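Local structure of leucyl-tRNA synthetase subunit alpha (Aquifex aeolicus, 3O0A) at residues Gly110-Asn115 with Lys121-Ser126. The protein is the CP1 hydrolytic domain of a leucyl-tRNA synthetase, which charges tRNA with leucine, and probably hydrolyses mischarged tRNA to correct errors. Numbering follows the deposited sequence.
Sequences GVYATN and KIPVWS
Ala113 and Ile122 face each other as the hydrogen-bonded pair of an antiparallel beta hairpin, tied by two backbone bonds: Ala113 N to Ile122 O at 2.8 Å and Ile122 N to Ala113 O at 2.9 Å, the second the straighter at 167°. A third, from Val124 N to Val111 O at 3.0 Å, extends the ladder past Pro123. The register places Pro123 opposite Tyr112 in a non-hydrogen-bonded pair, where its missing N-H costs this hairpin no bond and weaker C-H donors contribute: Tyr112 CA approaches Ile122 O, which thus receives two contacts. At the other non-hydrogen-bonded pair, Thr114 and Lys121 run side by side. The lysine chain bends at its last torsion (chi4 -64°), bringing NZ to 3.5 Å from Thr114 OG1, and both atoms share Glu13 of strand 6-13, through a salt bridge and a hydrogen bond respectively.

On that same face the Tyr112 ring lies obliquely against Pro123, with CE2 3.8 Å from Pro123 CB. Ala113 and Ile122 point to the other face; Val124 CG2 reaches Ala113 CB at 3.8 Å and also meets Val111 CG2, while helix 64-74 touches both valines through Leu68. Strand 106-114 is thereby joined to the mixed sheet of the editing domain by main-chain bonds, with buried apolar side chains at Val111, Ala113, Ile122 and Val124 and, on the face of Thr114 and Lys121, a charged link to a neighbouring sheet.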
ATOM      1  N   GLY A 110      -3.751  11.050   4.658  1.00 11.33           N
ATOM      2  CA  GLY A 110      -4.232  11.307   6.011  1.00 11.79           C
ATOM      3  C   GLY A 110      -4.976  10.153   6.663  1.00 11.36           C
ATOM      4  O   GLY A 110      -5.590  10.320   7.716  1.00 12.48           O
ATOM      5  N   VAL A 111      -4.931   8.978   6.043  1.00 10.78           N
ATOM      6  CA  VAL A 111      -5.564   7.796   6.633  1.00 11.09           C
ATOM      7  C   VAL A 111      -4.545   6.675   6.733  1.00 10.94           C
ATOM      8  O   VAL A 111      -3.526   6.695   6.036  1.00 10.98           O
ATOM      9  CB  VAL A 111      -6.794   7.313   5.814  1.00  9.91           C
ATOM     10  CG1 VAL A 111      -7.897   8.401   5.828  1.00 11.65           C
ATOM     11  CG2 VAL A 111      -6.407   6.949   4.366  1.00 11.37           C
ATOM     12  N   TYR A 112      -4.848   5.703   7.588  1.00 11.27           N
ATOM     13  CA  TYR A 112      -3.997   4.533   7.770  1.00 11.97           C
ATOM     14  C   TYR A 112      -4.774   3.265   7.449  1.00 11.77           C
ATOM     15  O   TYR A 112      -5.887   3.045   7.957  1.00 12.08           O
ATOM     16  CB  TYR A 112      -3.475   4.494   9.202  1.00 13.73           C
ATOM     17  CG  TYR A 112      -2.610   5.685   9.524  1.00 15.19           C
ATOM     18  CD1 TYR A 112      -3.176   6.911   9.884  1.00 15.93           C
ATOM     19  CD2 TYR A 112      -1.222   5.594   9.442  1.00 17.96           C
ATOM     20  CE1 TYR A 112      -2.367   8.021  10.163  1.00 16.40           C
ATOM     21  CE2 TYR A 112      -0.417   6.680   9.735  1.00 17.82           C
ATOM     22  CZ  TYR A 112      -0.989   7.885  10.081  1.00 18.95           C
ATOM     23  OH  TYR A 112      -0.176   8.956  10.367  1.00 18.42           O
ATOM     24  N   ALA A 113      -4.196   2.454   6.582  1.00 11.60           N
ATOM     25  CA  ALA A 113      -4.807   1.189   6.205  1.00 11.42           C
ATOM     26  C   ALA A 113      -4.305   0.111   7.159  1.00 12.02           C
ATOM     27  O   ALA A 113      -3.135   0.096   7.541  1.00 13.28           O
ATOM     28  CB  ALA A 113      -4.415   0.841   4.782  1.00 12.05           C
ATOM     29  N   THR A 114      -5.196  -0.798   7.527  1.00 11.28           N
ATOM     30  CA  THR A 114      -4.804  -1.956   8.297  1.00 11.31           C
ATOM     31  C   THR A 114      -4.259  -3.001   7.343  1.00 11.60           C
ATOM     32  O   THR A 114      -4.882  -3.330   6.327  1.00 11.19           O
ATOM     33  CB  THR A 114      -5.990  -2.509   9.092  1.00 12.48           C
ATOM     34  OG1 THR A 114      -6.494  -1.473   9.945  1.00 12.76           O
ATOM     35  CG2 THR A 114      -5.567  -3.716   9.928  1.00 11.96           C
ATOM     36  N   ASN A 115      -3.072  -3.495   7.680  1.00 12.05           N
ATOM     37  CA  ASN A 115      -2.461  -4.618   6.980  1.00 12.33           C
ATOM     38  C   ASN A 115      -3.127  -5.909   7.473  1.00 12.63           C
ATOM     39  O   ASN A 115      -3.061  -6.225   8.670  1.00 13.21           O
ATOM     40  CB  ASN A 115      -0.957  -4.614   7.285  1.00 12.85           C
ATOM     41  CG  ASN A 115      -0.197  -5.689   6.532  1.00 12.48           C
ATOM     42  OD1 ASN A 115      -0.759  -6.712   6.138  1.00 11.55           O
ATOM     43  ND2 ASN A 115       1.097  -5.455   6.326  1.00 11.62           N
ATOM     44  N   LYS A 121      -1.188  -0.622  11.332  1.00 16.96           N
ATOM     45  CA  LYS A 121      -1.767   0.504  10.608  1.00 16.56           C
ATOM     46  C   LYS A 121      -0.669   1.288   9.893  1.00 16.09           C
ATOM     47  O   LYS A 121       0.299   1.759  10.515  1.00 17.33           O
ATOM     48  CB  LYS A 121      -2.573   1.379  11.568  1.00 17.87           C
ATOM     49  CG  LYS A 121      -3.812   0.663  12.097  1.00 20.79           C
ATOM     50  CD  LYS A 121      -4.508   1.463  13.177  1.00 27.54           C
ATOM     51  CE  LYS A 121      -5.562   0.615  13.901  1.00 28.63           C
ATOM     52  NZ  LYS A 121      -6.643   0.230  12.968  1.00 32.27           N
ATOM     53  N   ILE A 122      -0.804   1.390   8.576  1.00 13.94           N
ATOM     54  CA  ILE A 122       0.236   1.954   7.722  1.00 13.40           C
ATOM     55  C   ILE A 122      -0.345   3.092   6.862  1.00 12.80           C
ATOM     56  O   ILE A 122      -1.483   2.992   6.408  1.00 11.93           O
ATOM     57  CB  ILE A 122       0.948   0.860   6.865  1.00 13.24           C
ATOM     58  CG1 ILE A 122      -0.036   0.111   5.963  1.00 12.23           C
ATOM     59  CG2 ILE A 122       1.702  -0.143   7.769  1.00 13.58           C
ATOM     60  CD1 ILE A 122       0.658  -0.812   4.960  1.00 13.47           C
ATOM     61  N   PRO A 123       0.421   4.189   6.670  1.00 13.01           N
ATOM     62  CA  PRO A 123      -0.132   5.373   6.005  1.00 12.77           C
ATOM     63  C   PRO A 123      -0.412   5.176   4.516  1.00 12.17           C
ATOM     64  O   PRO A 123       0.335   4.476   3.822  1.00 12.55           O
ATOM     65  CB  PRO A 123       0.958   6.432   6.216  1.00 13.77           C
ATOM     66  CG  PRO A 123       2.214   5.643   6.335  1.00 13.44           C
ATOM     67  CD  PRO A 123       1.831   4.394   7.061  1.00 13.69           C
ATOM     68  N   VAL A 124      -1.501   5.784   4.045  1.00 11.27           N
ATOM     69  CA  VAL A 124      -1.874   5.732   2.642  1.00 11.00           C
ATOM     70  C   VAL A 124      -1.491   7.033   1.948  1.00 11.08           C
ATOM     71  O   VAL A 124      -1.903   8.111   2.377  1.00 11.13           O
ATOM     72  CB  VAL A 124      -3.372   5.455   2.457  1.00 10.44           C
ATOM     73  CG1 VAL A 124      -3.691   5.216   0.968  1.00 10.59           C
ATOM     74  CG2 VAL A 124      -3.790   4.245   3.283  1.00 10.80           C
ATOM     75  N   TRP A 125      -0.706   6.886   0.882  1.00 11.42           N
ATOM     76  CA  TRP A 125      -0.190   7.968   0.048  1.00 12.01           C
ATOM     77  C   TRP A 125      -0.700   7.841  -1.392  1.00 11.35           C
ATOM     78  O   TRP A 125      -1.231   6.798  -1.789  1.00 11.15           O
ATOM     79  CB  TRP A 125       1.340   7.884   0.042  1.00 13.00           C
ATOM     80  CG  TRP A 125       1.969   8.333   1.300  1.00 14.60           C
ATOM     81  CD1 TRP A 125       1.906   7.727   2.532  1.00 14.33           C
ATOM     82  CD2 TRP A 125       2.775   9.493   1.461  1.00 15.95           C
ATOM     83  NE1 TRP A 125       2.625   8.459   3.455  1.00 15.87           N
ATOM     84  CE2 TRP A 125       3.165   9.549   2.824  1.00 15.78           C
ATOM     85  CE3 TRP A 125       3.201  10.503   0.591  1.00 16.39           C
ATOM     86  CZ2 TRP A 125       3.968  10.570   3.327  1.00 16.85           C
ATOM     87  CZ3 TRP A 125       3.993  11.530   1.097  1.00 17.28           C
ATOM     88  CH2 TRP A 125       4.363  11.557   2.451  1.00 16.80           C
ATOM     89  N   SER A 126      -0.574   8.917  -2.166  1.00 11.72           N
ATOM     90  CA  SER A 126      -0.658   8.824  -3.623  1.00 12.00           C
ATOM     91  C   SER A 126       0.698   9.250  -4.160  1.00 13.13           C
ATOM     92  O   SER A 126       1.359  10.103  -3.558  1.00 13.81           O
ATOM     93  CB  SER A 126      -1.767   9.715  -4.182  1.00 11.49           C
ATOM     94  OG  SER A 126      -1.949   9.524  -5.576  1.00 13.52           O
TER